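Local coordinates for protein SusD homolog (Bacteroides thetaiotaomicron, PDB 3SGH) that probably binds glycans at the cell surface, as SusD-family outer-membrane lipoproteins do, for uptake by a partner transporter, at residues 253-262 and 368-376; 390-398 and 405-413. All coordinates share one frame; numbering follows the deposited sequence.

Following the chain from its N terminus, helix 253-261 comes first, and contact 1 closes a loop of 105 residues when segment 368-376 returns to lie along it. The same irregular region then runs on to segment 390-398, which packs on helix 403-417 in contact 2, a short closure of six intervening residues. The two loops neither nest nor cross; they follow in series, their centres about 14 Å apart. They touch directly: Tyr262 OH of contact 1 lies 2.7 Å from Ile393 O of contact 2, a probable hydrogen bond. Together they tie helices 253-261 and 403-417 to the long connection after helix 360-364.

Contact 1 (253-262 and 368-376); sequences ACLVSYMNGY and TSIPGNYVD
Within the largely helical SusD-like fold, an alpha-alpha superhelix, helix 253-261 packs against the extended chain 368-376, part of the long connection after helix 360-364. The two backbones come closest where two glycines meet, the CA atoms of Gly261 and Gly372 being 3.9 Å apart. A CB on Gly261 would clash with the Ile370 carbonyl, and one on Gly372 with that of Ser257, so a residue without a side chain suits both places. Here Gly372 N donates to Ser257 O at 2.9 Å, from above the carbonyl plane; Gly261 N donates to the same oxygen from the opposite face as part of the helix. A water accepts from Ile370 N and donates to Gly261 O, extending the link.

Two CH-pi contacts accompany the glycine pair, one near the start of the helix at Ala253 and one beside the pair at Tyr258. Ala253 CB sits 3.5 Å from the Tyr374 ring centroid, 13° off the normal, a contact for which a lone methyl is well sized. With its ring anti to the backbone N (chi1 174°), Tyr374 is carried toward the helix, and Ser257 OG lies at the ring edge, bonded back to Ala253 O at 2.8 Å. Pro371, a rigid ring without an N-H, places CB over a face of Tyr258, 3.9 Å from its centroid.

Tyr374 OH bonds to Gly284 O. On its other flanks, helix 253-261 packs against helix 403-417, through Cys254 and Leu255 on Trp415, and against helix 267-270 through Met259.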
# COMPACT_ATOMS: atom_id res chain seq x y z
N ALA A 253 -11.57 -10.22 -7.07
CA ALA A 253 -12.82 -9.92 -7.73
C ALA A 253 -13.07 -8.43 -7.92
O ALA A 253 -13.63 -8.00 -8.92
CB ALA A 253 -13.96 -10.48 -6.84
N CYS A 254 -12.70 -7.66 -6.91
CA CYS A 254 -13.00 -6.24 -6.87
C CYS A 254 -12.26 -5.42 -7.95
O CYS A 254 -12.90 -4.86 -8.81
CB CYS A 254 -12.68 -5.70 -5.47
SG CYS A 254 -13.08 -3.96 -5.25
N LEU A 255 -10.92 -5.41 -7.95
CA LEU A 255 -10.19 -4.70 -8.98
C LEU A 255 -10.54 -5.22 -10.39
O LEU A 255 -10.75 -4.42 -11.32
CB LEU A 255 -8.68 -4.79 -8.77
CG LEU A 255 -7.83 -3.99 -9.77
CD1 LEU A 255 -8.16 -2.50 -9.70
CD2 LEU A 255 -6.31 -4.29 -9.54
N VAL A 256 -10.62 -6.53 -10.57
CA VAL A 256 -10.91 -7.11 -11.89
C VAL A 256 -12.29 -6.63 -12.38
O VAL A 256 -12.46 -6.25 -13.53
CB VAL A 256 -10.83 -8.67 -11.88
CG1 VAL A 256 -11.23 -9.23 -13.25
CG2 VAL A 256 -9.38 -9.13 -11.46
N SER A 257 -13.29 -6.67 -11.51
CA SER A 257 -14.65 -6.19 -11.86
C SER A 257 -14.72 -4.70 -12.20
O SER A 257 -15.41 -4.28 -13.16
CB SER A 257 -15.64 -6.50 -10.72
OG SER A 257 -15.79 -7.90 -10.63
N TYR A 258 -14.02 -3.86 -11.45
CA TYR A 258 -13.98 -2.45 -11.84
C TYR A 258 -13.40 -2.32 -13.27
O TYR A 258 -13.95 -1.64 -14.15
CB TYR A 258 -13.10 -1.64 -10.91
CG TYR A 258 -13.79 -1.01 -9.68
CD1 TYR A 258 -14.12 -1.74 -8.56
CD2 TYR A 258 -14.04 0.35 -9.66
CE1 TYR A 258 -14.69 -1.11 -7.42
CE2 TYR A 258 -14.58 0.96 -8.57
CZ TYR A 258 -14.92 0.23 -7.47
OH TYR A 258 -15.42 0.90 -6.37
N MSE A 259 -12.28 -2.99 -13.50
CA MSE A 259 -11.60 -2.94 -14.80
C MSE A 259 -12.35 -3.62 -15.96
O MSE A 259 -12.29 -3.13 -17.10
CB MSE A 259 -10.19 -3.50 -14.62
CG MSE A 259 -9.33 -2.59 -13.73
SE MSE A 259 -7.56 -3.29 -13.45
CE MSE A 259 -6.81 -2.81 -15.20
N ASN A 260 -13.11 -4.67 -15.69
CA ASN A 260 -13.98 -5.28 -16.71
C ASN A 260 -15.09 -4.29 -17.14
O ASN A 260 -15.37 -4.12 -18.33
CB ASN A 260 -14.61 -6.58 -16.21
CG ASN A 260 -13.69 -7.79 -16.33
OD1 ASN A 260 -12.76 -7.81 -17.14
ND2 ASN A 260 -13.99 -8.84 -15.56
N GLY A 261 -15.68 -3.60 -16.16
CA GLY A 261 -16.73 -2.61 -16.43
C GLY A 261 -16.21 -1.50 -17.31
O GLY A 261 -16.92 -1.02 -18.19
N TYR A 262 -14.94 -1.11 -17.08
CA TYR A 262 -14.27 -0.05 -17.86
C TYR A 262 -13.61 -0.50 -19.16
O TYR A 262 -12.99 0.34 -19.85
CB TYR A 262 -13.17 0.58 -17.00
CG TYR A 262 -13.61 1.42 -15.81
CD1 TYR A 262 -14.84 2.09 -15.80
CD2 TYR A 262 -12.76 1.60 -14.71
CE1 TYR A 262 -15.20 2.87 -14.72
CE2 TYR A 262 -13.11 2.39 -13.65
CZ TYR A 262 -14.32 3.04 -13.66
OH TYR A 262 -14.62 3.83 -12.59
N THR A 368 -19.22 6.87 -20.26
CA THR A 368 -20.40 6.00 -20.14
C THR A 368 -20.16 4.74 -19.27
O THR A 368 -21.06 4.27 -18.54
CB THR A 368 -20.93 5.59 -21.53
OG1 THR A 368 -19.92 4.94 -22.29
CG2 THR A 368 -21.44 6.78 -22.34
N SER A 369 -18.96 4.18 -19.38
CA SER A 369 -18.67 2.91 -18.76
C SER A 369 -18.62 3.03 -17.23
O SER A 369 -18.05 3.97 -16.70
CB SER A 369 -17.34 2.33 -19.27
OG SER A 369 -17.35 2.09 -20.66
N ILE A 370 -19.21 2.06 -16.54
CA ILE A 370 -19.21 2.08 -15.08
C ILE A 370 -18.59 0.82 -14.51
O ILE A 370 -18.47 -0.19 -15.21
CB ILE A 370 -20.63 2.28 -14.53
CG1 ILE A 370 -21.55 1.13 -14.92
CG2 ILE A 370 -21.18 3.68 -15.04
CD1 ILE A 370 -23.01 1.35 -14.53
N PRO A 371 -18.18 0.86 -13.24
CA PRO A 371 -17.53 -0.31 -12.66
C PRO A 371 -18.45 -1.54 -12.72
O PRO A 371 -19.66 -1.45 -12.55
CB PRO A 371 -17.18 0.17 -11.24
CG PRO A 371 -17.08 1.66 -11.39
CD PRO A 371 -18.09 2.04 -12.36
N GLY A 372 -17.87 -2.68 -13.05
CA GLY A 372 -18.61 -3.91 -13.29
C GLY A 372 -19.05 -4.62 -12.03
O GLY A 372 -18.41 -4.53 -10.97
N ASN A 373 -20.15 -5.34 -12.15
CA ASN A 373 -20.57 -6.22 -11.07
C ASN A 373 -19.74 -7.48 -11.17
O ASN A 373 -19.15 -7.75 -12.21
CB ASN A 373 -22.06 -6.54 -11.20
CG ASN A 373 -22.90 -5.31 -11.08
OD1 ASN A 373 -22.58 -4.44 -10.30
ND2 ASN A 373 -23.97 -5.25 -11.85
N TYR A 374 -19.73 -8.27 -10.10
CA TYR A 374 -18.94 -9.47 -10.08
C TYR A 374 -19.86 -10.68 -10.09
O TYR A 374 -20.81 -10.72 -9.32
CB TYR A 374 -18.15 -9.52 -8.78
CG TYR A 374 -17.41 -10.82 -8.61
CD1 TYR A 374 -16.34 -11.14 -9.44
CD2 TYR A 374 -17.76 -11.71 -7.61
CE1 TYR A 374 -15.67 -12.34 -9.30
CE2 TYR A 374 -17.08 -12.91 -7.45
CZ TYR A 374 -16.03 -13.21 -8.31
OH TYR A 374 -15.36 -14.40 -8.17
N VAL A 375 -19.55 -11.64 -10.95
CA VAL A 375 -20.23 -12.94 -10.94
C VAL A 375 -19.16 -14.01 -10.82
O VAL A 375 -18.06 -13.89 -11.40
CB VAL A 375 -21.12 -13.19 -12.17
CG1 VAL A 375 -22.39 -12.29 -12.12
CG2 VAL A 375 -20.35 -12.98 -13.45
N ASP A 376 -19.47 -15.04 -10.05
CA ASP A 376 -18.62 -16.20 -9.92
C ASP A 376 -19.35 -17.42 -10.44
O ASP A 376 -20.05 -18.12 -9.69
CB ASP A 376 -18.19 -16.38 -8.49
CG ASP A 376 -17.14 -17.50 -8.34
OD1 ASP A 376 -16.84 -18.21 -9.36
OD2 ASP A 376 -16.62 -17.69 -7.20
O HOH W 1 -19.96 -0.27 -18.20

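Contact 2 (390-398 and 405-413); sequences QSSITIKWE and KKLERVLTQ
Arg409 reaches out from helix 403-417 of the SusD-like helical fold and grips Thr394 side-on, the central feature of its packing with the irregular chain 390-398. NE donates to Thr394 O at 2.9 Å (155° at the hydrogen) and NH2 to Thr394 OG1 at 3.0 Å; threonine suits the place by offering carbonyl and hydroxyl together. A bend at chi3 (-74°) turns the guanidinium toward the loop, where Ile393 CD1 covers one face and Lys396 O lies over the other. A methionine in place of Arg409 would probably leave Thr394 O and OG1 without these donors.

The tight core continues through Ile393, whose branched chain reaches two helix positions at once: CD1 meets Lys405 O at 3.5 Å and CG2 lies beside Thr412. Trp397 CZ3 touches Val410 CG2 at 3.6 Å. Ser391, small enough to sit close, donates OG to Glu408 OE2 at 2.6 Å; Arg436 forms a salt bridge with that same oxygen, so the buried acid is probably stabilised as an anion.

The rim is solvent-linked. In one of two conformers Glu398 OE1 comes within 3.6 Å of Arg409 NH2, a long salt bridge that may be only partly populated. One water joins Arg409 NH1 to Glu398 N, another Trp397 NE1 to Lys406 NZ; at a second wet edge, water bridges Ser392 N and Glu408 OE1.

Helix 340-354 flanks the contact, its Tyr344 meeting the Trp397 ring; helix 319-331 packs on Lys406 and Gln413, and helix 253-261 brings Tyr258 against Ser391 and Thr412.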
# COMPACT_ATOMS: atom_id res chain seq x y z
N GLN A 390 -20.79 -1.05 -5.84
CA GLN A 390 -21.48 0.06 -5.28
C GLN A 390 -21.00 1.36 -5.89
O GLN A 390 -21.62 2.38 -5.63
CB GLN A 390 -21.39 0.07 -3.76
CG GLN A 390 -22.08 -1.16 -3.15
CD GLN A 390 -22.26 -1.07 -1.63
OE1 GLN A 390 -21.84 -0.09 -0.99
NE2 GLN A 390 -22.90 -2.09 -1.06
N SER A 391 -19.99 1.30 -6.76
CA SER A 391 -19.56 2.49 -7.51
C SER A 391 -20.20 2.63 -8.89
O SER A 391 -20.37 1.64 -9.62
CB SER A 391 -18.04 2.46 -7.67
OG SER A 391 -17.55 3.66 -8.23
N SER A 392 -20.52 3.86 -9.26
CA SER A 392 -21.02 4.15 -10.59
C SER A 392 -20.13 5.14 -11.30
O SER A 392 -20.52 5.72 -12.35
CB SER A 392 -22.44 4.70 -10.48
OG SER A 392 -22.52 5.74 -9.51
N ILE A 393 -18.92 5.34 -10.75
CA ILE A 393 -18.04 6.42 -11.21
C ILE A 393 -17.48 6.13 -12.60
O ILE A 393 -16.97 5.05 -12.88
CB ILE A 393 -16.92 6.74 -10.15
CG1 ILE A 393 -16.43 8.19 -10.24
CG2 ILE A 393 -15.76 5.75 -10.21
CD1 ILE A 393 -17.52 9.29 -9.85
N THR A 394 -17.59 7.12 -13.48
CA THR A 394 -17.11 7.00 -14.84
C THR A 394 -15.71 7.59 -14.96
O THR A 394 -15.24 8.27 -14.06
CB THR A 394 -18.09 7.72 -15.81
OG1 THR A 394 -18.23 9.09 -15.41
CG2 THR A 394 -19.45 7.03 -15.81
N ILE A 395 -15.05 7.36 -16.09
CA ILE A 395 -13.66 7.75 -16.25
C ILE A 395 -13.41 9.20 -16.63
O ILE A 395 -12.60 9.89 -16.00
CB ILE A 395 -12.99 6.88 -17.33
CG1 ILE A 395 -13.07 5.36 -16.97
CG2 ILE A 395 -11.49 7.34 -17.59
CD1 ILE A 395 -13.02 4.46 -18.20
N LYS A 396 -14.12 9.67 -17.66
CA LYS A 396 -13.91 11.04 -18.17
C LYS A 396 -14.10 12.07 -17.07
O LYS A 396 -15.10 12.04 -16.35
CB LYS A 396 -14.87 11.37 -19.32
CG LYS A 396 -14.69 12.76 -19.97
CD LYS A 396 -16.04 13.38 -20.31
CE LYS A 396 -15.98 14.38 -21.47
NZ LYS A 396 -14.88 15.40 -21.35
N TRP A 397 -13.14 12.97 -16.97
CA TRP A 397 -13.21 14.07 -16.02
C TRP A 397 -14.39 14.98 -16.32
O TRP A 397 -14.63 15.33 -17.48
CB TRP A 397 -11.93 14.89 -16.02
CG TRP A 397 -11.95 15.84 -14.88
CD1 TRP A 397 -12.32 17.16 -14.91
CD2 TRP A 397 -11.63 15.55 -13.52
NE1 TRP A 397 -12.23 17.69 -13.65
CE2 TRP A 397 -11.81 16.72 -12.78
CE3 TRP A 397 -11.20 14.40 -12.86
CZ2 TRP A 397 -11.59 16.76 -11.43
CZ3 TRP A 397 -10.98 14.45 -11.52
CH2 TRP A 397 -11.17 15.62 -10.82
N GLU A 398 -15.12 15.32 -15.27
CA GLU A 398 -16.27 16.21 -15.34
C GLU A 398 -16.05 17.40 -14.42
O GLU A 398 -16.07 17.26 -13.20
CB GLU A 398 -17.51 15.44 -14.93
CG GLU A 398 -17.71 14.14 -15.72
CD GLU A 398 -19.06 13.50 -15.50
OE1 GLU A 398 -19.43 13.31 -14.32
OE2 GLU A 398 -19.73 13.17 -16.51
N LYS A 405 -17.92 13.09 -5.97
CA LYS A 405 -17.71 12.40 -7.26
C LYS A 405 -16.30 12.64 -7.81
O LYS A 405 -15.61 11.72 -8.31
CB LYS A 405 -18.74 12.84 -8.30
CG LYS A 405 -20.06 12.08 -8.16
CD LYS A 405 -21.26 12.79 -8.80
CE LYS A 405 -21.47 12.40 -10.25
NZ LYS A 405 -22.88 12.54 -10.69
N LYS A 406 -15.84 13.90 -7.72
CA LYS A 406 -14.46 14.22 -8.14
C LYS A 406 -13.46 13.42 -7.33
O LYS A 406 -12.48 12.91 -7.88
CB LYS A 406 -14.16 15.72 -8.00
CG LYS A 406 -15.00 16.60 -8.93
CD LYS A 406 -14.43 18.02 -8.97
CE LYS A 406 -15.04 18.87 -10.06
NZ LYS A 406 -14.60 20.31 -9.89
N LEU A 407 -13.69 13.31 -6.03
CA LEU A 407 -12.76 12.56 -5.17
C LEU A 407 -12.78 11.08 -5.51
O LEU A 407 -11.70 10.45 -5.62
CB LEU A 407 -13.11 12.81 -3.72
CG LEU A 407 -12.14 12.21 -2.69
CD1 LEU A 407 -10.73 12.71 -2.89
CD2 LEU A 407 -12.64 12.46 -1.22
N GLU A 408 -13.98 10.51 -5.68
CA GLU A 408 -14.08 9.08 -5.98
C GLU A 408 -13.41 8.77 -7.33
O GLU A 408 -12.73 7.75 -7.47
CB GLU A 408 -15.52 8.61 -6.00
CG GLU A 408 -15.63 7.11 -6.25
CD GLU A 408 -17.01 6.51 -6.17
OE1 GLU A 408 -18.02 7.25 -6.05
OE2 GLU A 408 -17.07 5.24 -6.21
N ARG A 409 -13.57 9.68 -8.28
CA ARG A 409 -12.94 9.53 -9.57
C ARG A 409 -11.41 9.49 -9.45
O ARG A 409 -10.76 8.56 -9.95
CB ARG A 409 -13.36 10.68 -10.49
CG ARG A 409 -12.78 10.59 -11.88
CD ARG A 409 -13.51 11.50 -12.85
NE ARG A 409 -14.82 10.96 -13.19
CZ ARG A 409 -16.01 11.47 -12.88
NH1 ARG A 409 -16.16 12.63 -12.23
NH2 ARG A 409 -17.10 10.81 -13.26
N VAL A 410 -10.85 10.50 -8.77
CA VAL A 410 -9.41 10.52 -8.51
C VAL A 410 -8.91 9.22 -7.82
O VAL A 410 -7.97 8.57 -8.25
CB VAL A 410 -9.01 11.79 -7.76
CG1 VAL A 410 -7.60 11.73 -7.17
CG2 VAL A 410 -9.20 13.03 -8.68
N LEU A 411 -9.52 8.89 -6.68
CA LEU A 411 -9.07 7.75 -5.90
C LEU A 411 -9.32 6.39 -6.54
O LEU A 411 -8.53 5.45 -6.33
CB LEU A 411 -9.66 7.80 -4.49
CG LEU A 411 -9.21 9.03 -3.75
CD1 LEU A 411 -9.76 8.98 -2.32
CD2 LEU A 411 -7.69 9.14 -3.76
N THR A 412 -10.36 6.26 -7.34
CA THR A 412 -10.57 5.02 -8.12
C THR A 412 -9.47 4.79 -9.17
O THR A 412 -8.90 3.68 -9.27
CB THR A 412 -11.98 4.97 -8.75
OG1 THR A 412 -12.94 5.09 -7.69
CG2 THR A 412 -12.22 3.64 -9.50
N GLN A 413 -9.18 5.79 -10.01
CA GLN A 413 -8.09 5.66 -10.99
C GLN A 413 -6.73 5.55 -10.27
O GLN A 413 -5.85 4.83 -10.71
CB GLN A 413 -8.09 6.78 -12.02
CG GLN A 413 -9.25 6.68 -12.97
CD GLN A 413 -9.15 5.45 -13.89
OE1 GLN A 413 -8.08 5.04 -14.23
NE2 GLN A 413 -10.28 4.86 -14.24
O HOH W 2 -20.15 6.27 -7.57
O HOH W 3 -12.67 20.43 -12.25
O HOH W 4 -14.51 15.08 -12.24